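CSP3 (Bacillus subtilis, PDB 5FIG) stores copper in the cytosol, binding Cu(I) with high capacity and probably thereby protecting the bacterium against copper toxicity. Local coordinates at residues B[41-44]-B[45-49]; B[78-81]-B[82-85]. All coordinates share one frame; numbering follows the deposited sequence.

Contact 1 (B[41-44]-B[45-49])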
loop_
_atom_site.group_PDB
_atom_site.type_symbol
_atom_site.label_atom_id
_atom_site.label_comp_id
_atom_site.label_asym_id
_atom_site.label_seq_id
_atom_site.Cartn_x
_atom_site.Cartn_y
_atom_site.Cartn_z
ATOM N N LEU B 41 -9.203 1.718 12.894
ATOM C CA LEU B 41 -9.760 2.494 11.771
ATOM C C LEU B 41 -8.814 3.527 11.186
ATOM O O LEU B 41 -8.830 3.785 9.972
ATOM C CB LEU B 41 -11.100 3.148 12.157
ATOM C CG LEU B 41 -12.263 2.141 12.219
ATOM C CD1 LEU B 41 -13.453 2.703 12.936
ATOM C CD2 LEU B 41 -12.692 1.742 10.807
ATOM N N ASP B 42 -7.995 4.142 12.026
ATOM C CA ASP B 42 -6.984 5.116 11.526
ATOM C C ASP B 42 -6.052 4.437 10.529
ATOM O O ASP B 42 -5.683 5.030 9.499
ATOM C CB ASP B 42 -6.102 5.658 12.648
ATOM C CG ASP B 42 -6.779 6.721 13.485
ATOM O OD1 ASP B 42 -7.710 7.399 12.993
ATOM O OD2 ASP B 42 -6.341 6.877 14.662
ATOM N N ARG B 43 -5.634 3.223 10.851
ATOM C CA ARG B 43 -4.780 2.461 9.941
ATOM C C ARG B 43 -5.496 2.156 8.621
ATOM O O ARG B 43 -4.969 2.422 7.531
ATOM C CB ARG B 43 -4.288 1.174 10.594
ATOM C CG ARG B 43 -3.499 0.285 9.663
ATOM C CD ARG B 43 -3.183 -1.046 10.265
ATOM N NE ARG B 43 -2.340 -1.855 9.400
ATOM C CZ ARG B 43 -2.009 -3.115 9.624
ATOM N NH1 ARG B 43 -2.395 -3.745 10.727
ATOM N NH2 ARG B 43 -1.243 -3.729 8.747
ATOM N N GLU B 44 -6.736 1.666 8.726
ATOM C CA GLU B 44 -7.494 1.305 7.541
ATOM C C GLU B 44 -7.783 2.511 6.654
ATOM O O GLU B 44 -7.716 2.449 5.401
ATOM C CB GLU B 44 -8.830 0.601 7.999
ATOM C CG GLU B 44 -8.541 -0.769 8.539
ATOM C CD GLU B 44 -9.821 -1.577 8.601
ATOM O OE1 GLU B 44 -10.707 -1.359 7.760
ATOM O OE2 GLU B 44 -9.965 -2.388 9.543
ATOM N N CYS B 45 -8.117 3.636 7.309
ATOM C CA CYS B 45 -8.538 4.837 6.577
ATOM C C CYS B 45 -7.339 5.502 5.887
ATOM O O CYS B 45 -7.398 5.792 4.690
ATOM C CB CYS B 45 -9.194 5.785 7.542
ATOM S SG CYS B 45 -9.890 7.223 6.715
ATOM N N ALA B 46 -6.228 5.581 6.592
ATOM C CA ALA B 46 -4.979 6.101 5.957
ATOM C C ALA B 46 -4.573 5.267 4.743
ATOM O O ALA B 46 -4.195 5.792 3.670
ATOM C CB ALA B 46 -3.846 6.110 6.932
ATOM N N ASP B 47 -4.691 3.950 4.875
ATOM C CA ASP B 47 -4.338 3.058 3.769
ATOM C C ASP B 47 -5.246 3.217 2.551
ATOM O O ASP B 47 -4.785 3.245 1.389
ATOM C CB ASP B 47 -4.286 1.579 4.232
ATOM C CG ASP B 47 -3.151 1.284 5.236
ATOM O OD1 ASP B 47 -2.249 2.125 5.515
ATOM O OD2 ASP B 47 -3.106 0.125 5.709
ATOM N N ILE B 48 -6.559 3.270 2.768
ATOM C CA ILE B 48 -7.475 3.403 1.643
ATOM C C ILE B 48 -7.369 4.774 0.998
ATOM O O ILE B 48 -7.611 4.905 -0.200
ATOM C CB ILE B 48 -8.956 3.057 2.010
ATOM C CG1 ILE B 48 -9.877 2.900 0.799
ATOM C CG2 ILE B 48 -9.616 4.101 2.887
ATOM C CD1 ILE B 48 -9.587 1.682 -0.049
ATOM N N CYS B 49 -7.101 5.797 1.806
ATOM C CA CYS B 49 -6.937 7.125 1.242
ATOM C C CYS B 49 -5.737 7.158 0.279
ATOM O O CYS B 49 -5.856 7.734 -0.814
ATOM C CB CYS B 49 -6.721 8.212 2.329
ATOM S SG CYS B 49 -8.246 8.687 3.176
HETATM O O HOH W 1 -0.924 -0.371 7.471
#
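Arg-43 and Asp-47 stand one helical turn apart on helix 36-57 and meet through a water rather than directly. Arg-43 sends its CG anti to the backbone N (chi1 175°) and then runs fully extended. Along that course CG passes 4.0 Å from OD2 of Asp-47, and NE donates to a water at 2.8 Å. The same water can donate to OD2 of Asp-47, 2.8 Å away, though it has other acceptors in reach; it spans the 4.3 Å that separates Arg-43 NE from Asp-47 OD2, too far apart for a direct ion pair. Guanidinium and carboxylate planes stand perpendicular, 90° apart. Beyond the water the guanidinium leaves the helix: NH2 bonds to OD1 of Asn-20 of the third subunit, and the group makes a cation-pi contact with Phe-23 of that subunit. Asp-47 is shared as well, its OD1 and OD2 forming salt bridges with Lys-54 of the fourth and second subunits respectively. Replacing Asp-47 by alanine is likely to take this carboxylate from the Lys-54 side chains of two subunits and one of its holders from the water. Beneath these side chains the backbone follows the i to i+4 pattern, Asp-47 N to Arg-43 O at 3.1 Å and Ile-48 N to Glu-44 O at 3.0 Å. CG2 of Ile-48 rests 3.6 Å from that same Glu-44 O. Glu-44 turns its OE1 to Ser-60 OG of the second subunit. Cys-45 points another way, its SG anti to the backbone N (chi1 -174°), among Cys-15, Cys-19, Cys-74 and Cys-96 of the other three helices. Arg-43, Glu-44 and Asp-47 thus face other subunits of the tetramer, while Cys-45 and Cys-49 line the core of the four-helix bundle, consistent with Cu(I) storage.

Contact 2 (B[78-81]-B[82-85]); sequences GTEC and GKHD
The carbonyl oxygen of Glu-80 takes two donors from the residues that follow the helix. Lys-83 N reaches it at 3.1 Å, from a point well out of the plane of that carbonyl, while ND1 of His-84 adds a weak bond at 3.3 Å with an N-H...O angle of only 135°. Gly-82 N closes the last regular turn on Gly-78 O at 2.9 Å. Next comes a type I beta turn from Cys-81 to His-84, closed by His-84 N to Cys-81 O at 3.1 Å. The side chain of Glu-80 begins with CG anti to the backbone N and then bends at chi2 (61°), which brings its carboxylate back toward the turn. There the two oxygens part: OE1 makes a salt bridge with NZ of Lys-83 at 3.6 Å, and OE2 lies 3.8 Å from CE1 of His-84, at the edge of the ring and in its plane. Carboxylate and imidazole planes are inclined by 58°. Lys-83 lies extended across the helix end, its CG 3.6 Å from the carbonyl oxygen of Thr-79 and its CD beside Glu-80 OE1, so the aliphatic chain lies over backbone before the ammonium meets the carboxylate. The other ring nitrogen of His-84, NE2, gives a weak hydrogen bond to the carbonyl oxygen of His-34. Cys-81 carries the disulfide to Cys-38 of helix 36-57 and also packs on Cys-92. The turn therefore ends helix 63-81 and starts the loop to helix 89-107, where Gln-90 NE2 bonds the carbonyl oxygens of Gly-82 and His-84, while His-84 packs on Cys-38 of helix 36-57 and on Cys-89 of helix 89-107.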
loop_
_atom_site.group_PDB
_atom_site.type_symbol
_atom_site.label_atom_id
_atom_site.label_comp_id
_atom_site.label_asym_id
_atom_site.label_seq_id
_atom_site.Cartn_x
_atom_site.Cartn_y
_atom_site.Cartn_z
ATOM N N GLY B 78 -14.253 8.483 10.969
ATOM C CA GLY B 78 -14.744 9.763 11.564
ATOM C C GLY B 78 -15.701 9.546 12.696
ATOM O O GLY B 78 -15.642 10.205 13.735
ATOM N N THR B 79 -16.646 8.611 12.513
ATOM C CA THR B 79 -17.614 8.289 13.562
ATOM C C THR B 79 -16.934 7.780 14.840
ATOM O O THR B 79 -17.275 8.194 15.937
ATOM C CB THR B 79 -18.688 7.291 13.006
ATOM O OG1 THR B 79 -19.351 7.914 11.894
ATOM C CG2 THR B 79 -19.716 6.914 14.044
ATOM N N GLU B 80 -15.969 6.877 14.682
ATOM C CA GLU B 80 -15.257 6.338 15.831
ATOM C C GLU B 80 -14.308 7.346 16.476
ATOM O O GLU B 80 -14.349 7.541 17.695
ATOM C CB GLU B 80 -14.480 5.087 15.433
ATOM C CG GLU B 80 -13.769 4.394 16.578
ATOM C CD GLU B 80 -14.683 3.904 17.682
ATOM O OE1 GLU B 80 -15.919 3.708 17.473
ATOM O OE2 GLU B 80 -14.161 3.676 18.811
ATOM N N CYS B 81 -13.489 8.022 15.683
ATOM C CA CYS B 81 -12.583 9.045 16.270
ATOM C C CYS B 81 -13.377 10.172 16.916
ATOM O O CYS B 81 -12.953 10.762 17.909
ATOM C CB CYS B 81 -11.523 9.562 15.313
ATOM S SG CYS B 81 -10.346 8.266 14.819
ATOM N N GLY B 82 -14.540 10.476 16.350
ATOM C CA GLY B 82 -15.378 11.565 16.853
ATOM C C GLY B 82 -15.908 11.332 18.251
ATOM O O GLY B 82 -16.466 12.266 18.843
ATOM N N LYS B 83 -15.770 10.114 18.778
ATOM C CA LYS B 83 -16.179 9.776 20.168
ATOM C C LYS B 83 -15.135 10.090 21.224
ATOM O O LYS B 83 -15.384 9.870 22.407
ATOM C CB LYS B 83 -16.543 8.285 20.263
ATOM C CG LYS B 83 -17.788 7.911 19.469
ATOM C CD LYS B 83 -17.941 6.408 19.367
ATOM C CE LYS B 83 -19.129 6.069 18.494
ATOM N NZ LYS B 83 -19.269 4.579 18.397
ATOM N N HIS B 84 -14.002 10.678 20.815
ATOM C CA HIS B 84 -12.900 10.969 21.713
ATOM C C HIS B 84 -12.448 12.403 21.571
ATOM O O HIS B 84 -12.438 12.940 20.484
ATOM C CB HIS B 84 -11.754 10.005 21.425
ATOM C CG HIS B 84 -12.159 8.572 21.573
ATOM N ND1 HIS B 84 -12.688 7.833 20.537
ATOM C CD2 HIS B 84 -12.163 7.766 22.657
ATOM C CE1 HIS B 84 -12.969 6.617 20.969
ATOM N NE2 HIS B 84 -12.687 6.563 22.258
ATOM N N ASP B 85 -12.081 13.008 22.695
ATOM C CA ASP B 85 -11.748 14.428 22.735
ATOM C C ASP B 85 -10.257 14.772 22.940
ATOM O O ASP B 85 -9.936 15.904 23.268
ATOM C CB ASP B 85 -12.611 15.132 23.804
ATOM C CG ASP B 85 -12.750 16.639 23.545
ATOM O OD1 ASP B 85 -12.736 17.080 22.375
ATOM O OD2 ASP B 85 -12.869 17.387 24.509
#

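How the contacts relate
From the N terminus, helix 6-27 comes first, and contact 1 follows within helix 36-57, a local contact along one helix that closes no loop. Contact 2 comes later, where helix 63-81 ends and turns into the loop toward helix 89-107. The two are in series along the chain, neither nested nor crossing, with centres about 15 Å apart. They nevertheless touch, because consecutive helices lie side by side: Leu-41 CD1 packs on Glu-80 CB at 3.6 Å, and the side chain of Asp-42 packs on that of Cys-81. Contact 1 reaches outward to three neighbouring subunits, whereas contact 2 stays within its own chain at one end of the bundle.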